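Local coordinates for YjbQ family protein (Sulfolobus solfataricus, PDB 1VPH) that is of unknown function but belongs to the YjbQ (UPF0047) family, assembles from three subunits and carries a bound potassium ion, at residues C[32-37]-C[125-130]; C[51-56]-C[140-145]; C[60-65]-C[109-114]. All coordinates share one frame; numbering follows the deposited sequence.

Read from the N terminus, the chain lays down 32-37, where a strand gives way to helix 34-44, then strand segments 51-56 and 60-65. Their partners follow in a different order. Segment 109-114 returns first, to 60-65, and closes interaction 3; 125-130 then meets 32-37 in interaction 1, and 140-145 pairs with 51-56 in interaction 2. Interaction 3 is thus nested inside both longer loops, whereas interactions 1 and 2 cross. Interaction 2 lies within the five-stranded sheet, interaction 1 fastens the start of helix 34-44 to the three-stranded sheet, and interaction 3 packs one sheet on the other, an example of contacts between sequence-distant segments building a compact fold.

Interaction 1: C[32-37]-C[125-130]; sequences DITDQV and WQNIFL
The carboxylate of Asp32 is swung opposite its own backbone N (chi1 -161°), while the hydroxyl of Thr34 stays close to its backbone N (chi1 -46°), and these two torsions bring both groups to Asn127 and Ile128 on the adjacent strand. The motif is an Asx turn at the entrance to helix 34-44, with Ile33 as the N-cap residue, and it illustrates how a short polar turn can fasten a strand-to-helix junction to the strand beside it. Asp32 OD1 accepts twice: from Thr34 N at 2.9 Å, the bond that defines the turn, and from Thr34 OG1 at 2.7 Å, on the syn side. Because its O-H points to the carboxylate, Thr34 OG1 can accept from Ile128 N at 2.7 Å.

The other carboxylate oxygen, Asp32 OD2, offers its syn lone pair to Asn127 ND2 at 2.9 Å. This bond lies close to the amide plane, yet the amide and carboxylate planes stand 81° apart. OD2 also bonds His67 ND1, so OD2 has two partners and OD1 two more. The backbone adds a bond of 2.8 Å from Ile33 N to Ile128 O, next to the antiparallel non-hydrogen-bonded pair of Asp32 with Phe129, whose ring brings CD1 to 3.6 Å from Asp32 CA.

Below the polar layer, Ile128 carries the apolar part. Its CG2 branch meets Ile33 CG1 at 3.7 Å, the two side chains crossing almost perpendicularly. The longer branch reaches the first turn of the helix, where Ile128 CD1 lies 4.0 Å from Val37 CG1 and almost as close to Val37 CG2, a single methyl set against the fork of the valine.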
loop_
_atom_site.group_PDB
_atom_site.type_symbol
_atom_site.label_atom_id
_atom_site.label_comp_id
_atom_site.label_asym_id
_atom_site.label_seq_id
_atom_site.Cartn_x
_atom_site.Cartn_y
_atom_site.Cartn_z
ATOM N N ASP C 32 5.535 17.019 -5.541
ATOM C CA ASP C 32 6.517 16.049 -6.070
ATOM C C ASP C 32 7.777 16.042 -5.199
ATOM O O ASP C 32 8.393 17.093 -5.010
ATOM C CB ASP C 32 6.906 16.395 -7.530
ATOM C CG ASP C 32 7.518 15.235 -8.261
ATOM O OD1 ASP C 32 8.387 14.531 -7.651
ATOM O OD2 ASP C 32 7.115 14.993 -9.447
ATOM N N ILE C 33 8.129 14.890 -4.650
ATOM C CA ILE C 33 9.281 14.741 -3.773
ATOM C C ILE C 33 10.286 13.764 -4.318
ATOM O O ILE C 33 11.238 13.378 -3.633
ATOM C CB ILE C 33 8.868 14.364 -2.343
ATOM C CG1 ILE C 33 8.159 12.998 -2.320
ATOM C CG2 ILE C 33 8.019 15.451 -1.789
ATOM C CD1 ILE C 33 7.989 12.430 -0.902
ATOM N N THR C 34 10.101 13.380 -5.578
ATOM C CA THR C 34 10.922 12.339 -6.196
ATOM C C THR C 34 12.433 12.612 -6.105
ATOM O O THR C 34 13.197 11.739 -5.676
ATOM C CB THR C 34 10.568 12.084 -7.718
ATOM O OG1 THR C 34 9.151 11.991 -7.907
ATOM C CG2 THR C 34 11.250 10.818 -8.183
ATOM N N ASP C 35 12.850 13.825 -6.474
ATOM C CA ASP C 35 14.288 14.165 -6.507
ATOM C C ASP C 35 14.892 14.157 -5.111
ATOM O O ASP C 35 16.024 13.690 -4.984
ATOM C CB ASP C 35 14.580 15.455 -7.294
ATOM C CG ASP C 35 14.354 15.300 -8.826
ATOM O OD1 ASP C 35 14.175 14.155 -9.351
ATOM O OD2 ASP C 35 14.395 16.340 -9.526
ATOM N N GLN C 36 14.131 14.565 -4.084
ATOM C CA GLN C 36 14.572 14.549 -2.694
ATOM C C GLN C 36 14.718 13.146 -2.205
ATOM O O GLN C 36 15.691 12.833 -1.539
ATOM C CB GLN C 36 13.557 15.318 -1.886
ATOM C CG GLN C 36 14.046 16.020 -0.706
ATOM C CD GLN C 36 15.031 17.158 -1.019
ATOM O OE1 GLN C 36 16.207 16.883 -1.267
ATOM N NE2 GLN C 36 14.585 18.429 -0.889
ATOM N N VAL C 37 13.753 12.273 -2.540
ATOM C CA VAL C 37 13.878 10.859 -2.161
ATOM C C VAL C 37 15.119 10.240 -2.812
ATOM O O VAL C 37 15.922 9.537 -2.161
ATOM C CB VAL C 37 12.623 10.064 -2.560
ATOM C CG1 VAL C 37 12.831 8.542 -2.275
ATOM C CG2 VAL C 37 11.400 10.611 -1.821
ATOM N N TRP C 125 7.802 7.296 -15.730
ATOM C CA TRP C 125 6.688 8.203 -15.424
ATOM C C TRP C 125 6.068 7.917 -14.050
ATOM O O TRP C 125 4.908 8.192 -13.812
ATOM C CB TRP C 125 5.699 8.199 -16.577
ATOM C CG TRP C 125 6.404 8.684 -17.825
ATOM C CD1 TRP C 125 6.802 9.976 -18.111
ATOM C CD2 TRP C 125 6.866 7.879 -18.891
ATOM N NE1 TRP C 125 7.443 10.010 -19.313
ATOM C CE2 TRP C 125 7.491 8.735 -19.818
ATOM C CE3 TRP C 125 6.786 6.518 -19.172
ATOM C CZ2 TRP C 125 8.046 8.266 -21.002
ATOM C CZ3 TRP C 125 7.320 6.056 -20.336
ATOM C CH2 TRP C 125 7.951 6.921 -21.246
ATOM N N GLN C 126 6.927 7.446 -13.143
ATOM C CA GLN C 126 6.542 7.107 -11.820
ATOM C C GLN C 126 7.220 8.025 -10.815
ATOM O O GLN C 126 8.318 7.755 -10.356
ATOM C CB GLN C 126 6.980 5.664 -11.576
ATOM C CG GLN C 126 6.309 4.997 -10.448
ATOM C CD GLN C 126 6.565 3.494 -10.477
ATOM O OE1 GLN C 126 7.612 3.061 -10.943
ATOM N NE2 GLN C 126 5.579 2.691 -10.040
ATOM N N ASN C 127 6.560 9.129 -10.471
ATOM C CA ASN C 127 7.143 10.104 -9.552
ATOM C C ASN C 127 6.455 9.919 -8.210
ATOM O O ASN C 127 5.326 9.396 -8.139
ATOM C CB ASN C 127 6.934 11.519 -10.100
ATOM C CG ASN C 127 7.922 11.862 -11.226
ATOM O OD1 ASN C 127 8.291 11.022 -12.063
ATOM N ND2 ASN C 127 8.395 13.078 -11.202
ATOM N N ILE C 128 7.120 10.384 -7.158
ATOM C CA ILE C 128 6.634 10.202 -5.796
ATOM C C ILE C 128 6.019 11.501 -5.292
ATOM O O ILE C 128 6.658 12.577 -5.366
ATOM C CB ILE C 128 7.759 9.831 -4.875
ATOM C CG1 ILE C 128 8.474 8.566 -5.378
ATOM C CG2 ILE C 128 7.209 9.608 -3.490
ATOM C CD1 ILE C 128 9.599 8.098 -4.525
ATOM N N PHE C 129 4.792 11.416 -4.765
ATOM C CA PHE C 129 4.068 12.606 -4.299
ATOM C C PHE C 129 3.583 12.505 -2.875
ATOM O O PHE C 129 3.020 11.492 -2.430
ATOM C CB PHE C 129 2.848 12.883 -5.159
ATOM C CG PHE C 129 3.142 13.196 -6.609
ATOM C CD1 PHE C 129 3.393 14.493 -7.021
ATOM C CD2 PHE C 129 3.087 12.197 -7.537
ATOM C CE1 PHE C 129 3.610 14.772 -8.355
ATOM C CE2 PHE C 129 3.335 12.454 -8.860
ATOM C CZ PHE C 129 3.597 13.710 -9.274
ATOM N N LEU C 130 3.741 13.589 -2.167
ATOM C CA LEU C 130 2.983 13.846 -0.958
ATOM C C LEU C 130 1.601 14.294 -1.362
ATOM O O LEU C 130 1.445 15.233 -2.207
ATOM C CB LEU C 130 3.652 14.961 -0.143
ATOM C CG LEU C 130 2.712 15.352 1.005
ATOM C CD1 LEU C 130 2.711 14.220 2.022
ATOM C CD2 LEU C 130 3.117 16.658 1.647
#

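Interaction 2: C[51-56]-C[140-145]; sequences CLIFVA and RHITVE. With PO4 (phosphate ion), chain L.
Leu52 pairs with Glu145, and Phe54 with Thr143, through backbone hydrogen bonds that make these two segments neighbouring antiparallel strands in the middle of the five-stranded sheet. Each pair exchanges two bonds, N-H to carbonyl in both directions.

At Ala56 the backbone moves away from His141, and a water bridges the two segments. It donates to His141 O at 3.2 Å, lies 2.8 Å from Thr143 OG1 and accepts a weak bond from Ala56 N, while sitting over one face of the His141 ring near its rim. That ring is held independently by Asp19 and by stacking on Tyr21.

Apolar contacts join the side chains on the face turned to helix 34-44. Ile53 and Ile142 share nearly the same first torsion (chi1 -56° and -58°), which carries both CG2 methyls opposite the backbone N and sets them side by side, 3.6 Å apart. Val55 CG1 rests 3.8 Å from Ile142 CG1, and Cys51 SG 3.9 Å from Val144 CG1. On the other face, Phe54 meets Phe113 of a neighbouring subunit.

The charged interactions gather at Arg140. Its NH1 donates to phosphate O4 at 2.9 Å, with the ion at the edge of the guanidinium and in its plane, while NH2 makes a salt bridge to Glu132. His57, Ser58, Thr59 and Arg137 complete the phosphate site. Although this ion probably came from the crystallisation liquor, such a convergence of donors is consistent with a pocket suited to small anions.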
loop_
_atom_site.group_PDB
_atom_site.type_symbol
_atom_site.label_atom_id
_atom_site.label_comp_id
_atom_site.label_asym_id
_atom_site.label_seq_id
_atom_site.Cartn_x
_atom_site.Cartn_y
_atom_site.Cartn_z
ATOM N N CYS C 51 13.333 1.230 -0.177
ATOM C CA CYS C 51 13.182 2.598 0.264
ATOM C C CYS C 51 11.697 2.740 0.662
ATOM O O CYS C 51 10.795 2.571 -0.195
ATOM C CB CYS C 51 13.563 3.555 -0.825
ATOM S SG CYS C 51 13.167 5.275 -0.458
ATOM N N LEU C 52 11.479 3.000 1.948
ATOM C CA LEU C 52 10.204 3.323 2.529
ATOM C C LEU C 52 10.024 4.836 2.594
ATOM O O LEU C 52 10.835 5.540 3.170
ATOM C CB LEU C 52 10.121 2.759 3.967
ATOM C CG LEU C 52 8.866 3.063 4.795
ATOM C CD1 LEU C 52 7.577 2.458 4.158
ATOM C CD2 LEU C 52 8.963 2.596 6.260
ATOM N N ILE C 53 8.928 5.328 2.019
ATOM C CA ILE C 53 8.568 6.732 2.076
ATOM C C ILE C 53 7.233 6.812 2.807
ATOM O O ILE C 53 6.227 6.274 2.315
ATOM C CB ILE C 53 8.380 7.286 0.640
ATOM C CG1 ILE C 53 9.638 7.056 -0.198
ATOM C CG2 ILE C 53 7.992 8.760 0.680
ATOM C CD1 ILE C 53 9.486 5.991 -1.244
ATOM N N PHE C 54 7.228 7.460 3.960
ATOM C CA PHE C 54 6.165 7.314 4.988
ATOM C C PHE C 54 5.804 8.671 5.584
ATOM O O PHE C 54 6.692 9.460 5.903
ATOM C CB PHE C 54 6.629 6.335 6.062
ATOM C CG PHE C 54 5.681 6.184 7.232
ATOM C CD1 PHE C 54 4.656 5.230 7.233
ATOM C CD2 PHE C 54 5.800 7.001 8.348
ATOM C CE1 PHE C 54 3.796 5.138 8.321
ATOM C CE2 PHE C 54 4.908 6.889 9.438
ATOM C CZ PHE C 54 3.935 5.944 9.414
ATOM N N VAL C 55 4.499 8.940 5.684
ATOM C CA VAL C 55 4.013 10.126 6.418
ATOM C C VAL C 55 3.324 9.683 7.693
ATOM O O VAL C 55 2.422 8.827 7.728
ATOM C CB VAL C 55 3.090 11.026 5.616
ATOM C CG1 VAL C 55 3.784 11.539 4.415
ATOM C CG2 VAL C 55 1.889 10.311 5.192
ATOM N N ALA C 56 3.733 10.304 8.765
ATOM C CA ALA C 56 3.132 10.068 10.075
ATOM C C ALA C 56 1.946 11.015 10.313
ATOM O O ALA C 56 1.941 11.782 11.294
ATOM C CB ALA C 56 4.163 10.281 11.165
ATOM N N ARG C 140 4.394 19.322 6.959
ATOM C CA ARG C 140 4.185 17.889 6.683
ATOM C C ARG C 140 5.541 17.231 6.689
ATOM O O ARG C 140 6.462 17.721 6.021
ATOM C CB ARG C 140 3.533 17.682 5.336
ATOM C CG ARG C 140 2.112 18.190 5.237
ATOM C CD ARG C 140 1.254 17.598 6.328
ATOM N NE ARG C 140 -0.169 17.591 5.963
ATOM C CZ ARG C 140 -1.115 17.051 6.711
ATOM N NH1 ARG C 140 -0.789 16.481 7.849
ATOM N NH2 ARG C 140 -2.404 17.066 6.283
ATOM N N HIS C 141 5.667 16.179 7.490
ATOM C CA HIS C 141 6.910 15.467 7.674
ATOM C C HIS C 141 6.808 14.116 6.954
ATOM O O HIS C 141 5.951 13.294 7.242
ATOM C CB HIS C 141 7.180 15.255 9.128
ATOM C CG HIS C 141 8.434 14.480 9.394
ATOM N ND1 HIS C 141 8.658 13.830 10.586
ATOM C CD2 HIS C 141 9.509 14.222 8.617
ATOM C CE1 HIS C 141 9.821 13.204 10.533
ATOM N NE2 HIS C 141 10.357 13.422 9.349
ATOM N N ILE C 142 7.718 13.911 6.007
ATOM C CA ILE C 142 7.866 12.638 5.326
ATOM C C ILE C 142 9.173 11.972 5.804
ATOM O O ILE C 142 10.248 12.580 5.746
ATOM C CB ILE C 142 7.987 12.832 3.807
ATOM C CG1 ILE C 142 6.756 13.569 3.221
ATOM C CG2 ILE C 142 8.123 11.487 3.081
ATOM C CD1 ILE C 142 7.097 14.721 2.325
ATOM N N THR C 143 9.069 10.746 6.288
ATOM C CA THR C 143 10.244 9.957 6.625
ATOM C C THR C 143 10.668 9.180 5.425
ATOM O O THR C 143 9.829 8.555 4.756
ATOM C CB THR C 143 9.880 8.945 7.737
ATOM O OG1 THR C 143 9.465 9.710 8.875
ATOM C CG2 THR C 143 11.055 8.061 8.105
ATOM N N VAL C 144 11.978 9.164 5.174
ATOM C CA VAL C 144 12.528 8.352 4.116
ATOM C C VAL C 144 13.480 7.399 4.790
ATOM O O VAL C 144 14.427 7.823 5.382
ATOM C CB VAL C 144 13.252 9.187 3.062
ATOM C CG1 VAL C 144 13.832 8.336 1.944
ATOM C CG2 VAL C 144 12.301 10.292 2.475
ATOM N N GLU C 145 13.227 6.110 4.643
ATOM C CA GLU C 145 14.105 5.103 5.239
ATOM C C GLU C 145 14.646 4.176 4.159
ATOM O O GLU C 145 13.878 3.614 3.382
ATOM C CB GLU C 145 13.309 4.334 6.263
ATOM C CG GLU C 145 14.140 3.375 7.095
ATOM C CD GLU C 145 13.295 2.531 8.062
ATOM O OE1 GLU C 145 12.064 2.766 8.201
ATOM O OE2 GLU C 145 13.875 1.639 8.727
HETATM P P PO4 L . -2.455 14.814 10.843
HETATM O O1 PO4 L . -3.221 16.013 11.232
HETATM O O2 PO4 L . -2.906 13.583 11.628
HETATM O O3 PO4 L . -0.998 14.953 11.227
HETATM O O4 PO4 L . -2.390 14.649 9.345
HETATM O O HOH W 1 7.024 10.973 9.167
#

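Interaction 3: C[60-65]-C[109-114]; sequences AAIVAN and AERVFP
Arg111 lies across the backbone of Ile62, with the face of its guanidinium over a carbonyl: Ile62 O sits 3.1 Å above the plane, over the centre of the group. No hydrogen bond forms from this side; the carbonyl oxygen probably gains from the positive charge spread over the group. With chi1 at -73°, Arg111 CG stays beside the backbone N and comes to 3.8 Å from Ile62 CG2; the bend at chi2 (-60°) then turns the rest of the chain over Ile62 O. The two side chains run alongside one another, pointing opposite ways. Ile62 CG1 also approaches Ala109 O at 3.5 Å. Further along, the edge of the Phe113 ring meets a methyl, with Phe113 CZ 3.8 Å from Ala64 CB.

The next shell fixes the guanidinium. Arg111 NH1 donates to Glu110 O at 3.0 Å, from above that carbonyl's plane, and also hydrogen-bonds Leu107 O, at the end of helix 98-107. A water accepts from both Arg111 NE and Ala64 N, each at 3.1 Å, and so joins segments that share no direct hydrogen bond.

The segments' axes run 35° apart, and the two strands belong to different sheets. Strand 60-65 edges the three-stranded sheet beside 127-132, strand 110-116 borders 49-55 in the five-stranded one, and helix 98-107 covers Ala61 and Val63.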
loop_
_atom_site.group_PDB
_atom_site.type_symbol
_atom_site.label_atom_id
_atom_site.label_comp_id
_atom_site.label_asym_id
_atom_site.label_seq_id
_atom_site.Cartn_x
_atom_site.Cartn_y
_atom_site.Cartn_z
ATOM N N ALA C 60 -2.833 13.163 5.279
ATOM C CA ALA C 60 -1.995 13.156 4.119
ATOM C C ALA C 60 -1.620 11.722 3.737
ATOM O O ALA C 60 -1.815 10.757 4.510
ATOM C CB ALA C 60 -0.742 14.005 4.350
ATOM N N ALA C 61 -1.119 11.567 2.514
ATOM C CA ALA C 61 -0.755 10.250 2.012
ATOM C C ALA C 61 0.471 10.345 1.115
ATOM O O ALA C 61 0.933 11.436 0.787
ATOM C CB ALA C 61 -1.933 9.594 1.247
ATOM N N ILE C 62 0.971 9.176 0.700
ATOM C CA ILE C 62 2.100 9.087 -0.264
ATOM C C ILE C 62 1.633 8.259 -1.414
ATOM O O ILE C 62 1.080 7.183 -1.175
ATOM C CB ILE C 62 3.331 8.420 0.367
ATOM C CG1 ILE C 62 3.925 9.307 1.512
ATOM C CG2 ILE C 62 4.410 8.157 -0.684
ATOM C CD1 ILE C 62 4.507 10.706 1.024
ATOM N N VAL C 63 1.762 8.779 -2.656
ATOM C CA VAL C 63 1.418 8.008 -3.852
ATOM C C VAL C 63 2.527 8.091 -4.874
ATOM O O VAL C 63 3.435 8.887 -4.750
ATOM C CB VAL C 63 0.049 8.420 -4.508
ATOM C CG1 VAL C 63 -1.067 8.209 -3.536
ATOM C CG2 VAL C 63 0.091 9.850 -5.053
ATOM N N ALA C 64 2.422 7.317 -5.940
ATOM C CA ALA C 64 3.375 7.444 -7.026
ATOM C C ALA C 64 2.667 7.399 -8.382
ATOM O O ALA C 64 1.787 6.545 -8.643
ATOM C CB ALA C 64 4.429 6.372 -6.907
ATOM N N ASN C 65 2.908 8.420 -9.184
ATOM C CA ASN C 65 2.346 8.438 -10.528
ATOM C C ASN C 65 3.053 9.468 -11.377
ATOM O O ASN C 65 4.119 9.930 -11.000
ATOM C CB ASN C 65 0.840 8.589 -10.520
ATOM C CG ASN C 65 0.231 7.716 -11.529
ATOM O OD1 ASN C 65 0.016 8.156 -12.667
ATOM N ND2 ASN C 65 0.070 6.398 -11.183
ATOM N N ALA C 109 -0.420 5.699 3.970
ATOM C CA ALA C 109 0.642 6.593 4.454
ATOM C C ALA C 109 1.998 6.351 3.839
ATOM O O ALA C 109 2.924 7.171 4.067
ATOM C CB ALA C 109 0.792 6.392 5.919
ATOM N N GLU C 110 2.166 5.216 3.146
ATOM C CA GLU C 110 3.522 4.810 2.686
ATOM C C GLU C 110 3.559 4.196 1.331
ATOM O O GLU C 110 2.555 3.631 0.883
ATOM C CB GLU C 110 4.189 3.869 3.666
ATOM C CG GLU C 110 3.918 2.371 3.527
ATOM C CD GLU C 110 2.667 1.886 4.283
ATOM O OE1 GLU C 110 2.201 2.593 5.205
ATOM O OE2 GLU C 110 2.172 0.770 3.957
ATOM N N ARG C 111 4.715 4.313 0.684
ATOM C CA ARG C 111 4.999 3.540 -0.467
ATOM C C ARG C 111 6.403 2.958 -0.288
ATOM O O ARG C 111 7.239 3.524 0.385
ATOM C CB ARG C 111 4.887 4.388 -1.727
ATOM C CG ARG C 111 3.509 4.781 -2.171
ATOM C CD ARG C 111 2.621 3.571 -2.484
ATOM N NE ARG C 111 1.338 4.038 -2.984
ATOM C CZ ARG C 111 0.266 4.298 -2.256
ATOM N NH1 ARG C 111 0.271 4.135 -0.949
ATOM N NH2 ARG C 111 -0.850 4.708 -2.867
ATOM N N VAL C 112 6.611 1.799 -0.859
ATOM C CA VAL C 112 7.906 1.078 -0.739
ATOM C C VAL C 112 8.445 0.855 -2.154
ATOM O O VAL C 112 7.700 0.383 -3.049
ATOM C CB VAL C 112 7.775 -0.228 -0.022
ATOM C CG1 VAL C 112 9.122 -0.941 0.072
ATOM C CG2 VAL C 112 7.181 0.006 1.351
ATOM N N PHE C 113 9.683 1.280 -2.384
ATOM C CA PHE C 113 10.334 1.129 -3.690
ATOM C C PHE C 113 11.563 0.200 -3.548
ATOM O O PHE C 113 12.189 0.159 -2.483
ATOM C CB PHE C 113 10.820 2.470 -4.248
ATOM C CG PHE C 113 9.747 3.326 -4.845
ATOM C CD1 PHE C 113 8.833 3.939 -4.042
ATOM C CD2 PHE C 113 9.679 3.504 -6.226
ATOM C CE1 PHE C 113 7.829 4.697 -4.582
ATOM C CE2 PHE C 113 8.687 4.269 -6.781
ATOM C CZ PHE C 113 7.762 4.883 -5.952
ATOM N N PRO C 114 11.906 -0.528 -4.632
ATOM C CA PRO C 114 13.165 -1.224 -4.594
ATOM C C PRO C 114 14.303 -0.231 -4.787
ATOM O O PRO C 114 14.115 0.812 -5.401
ATOM C CB PRO C 114 13.122 -2.178 -5.804
ATOM C CG PRO C 114 11.734 -2.109 -6.324
ATOM C CD PRO C 114 11.237 -0.748 -5.915
HETATM O O HOH W 2 0.335 5.090 -5.710
#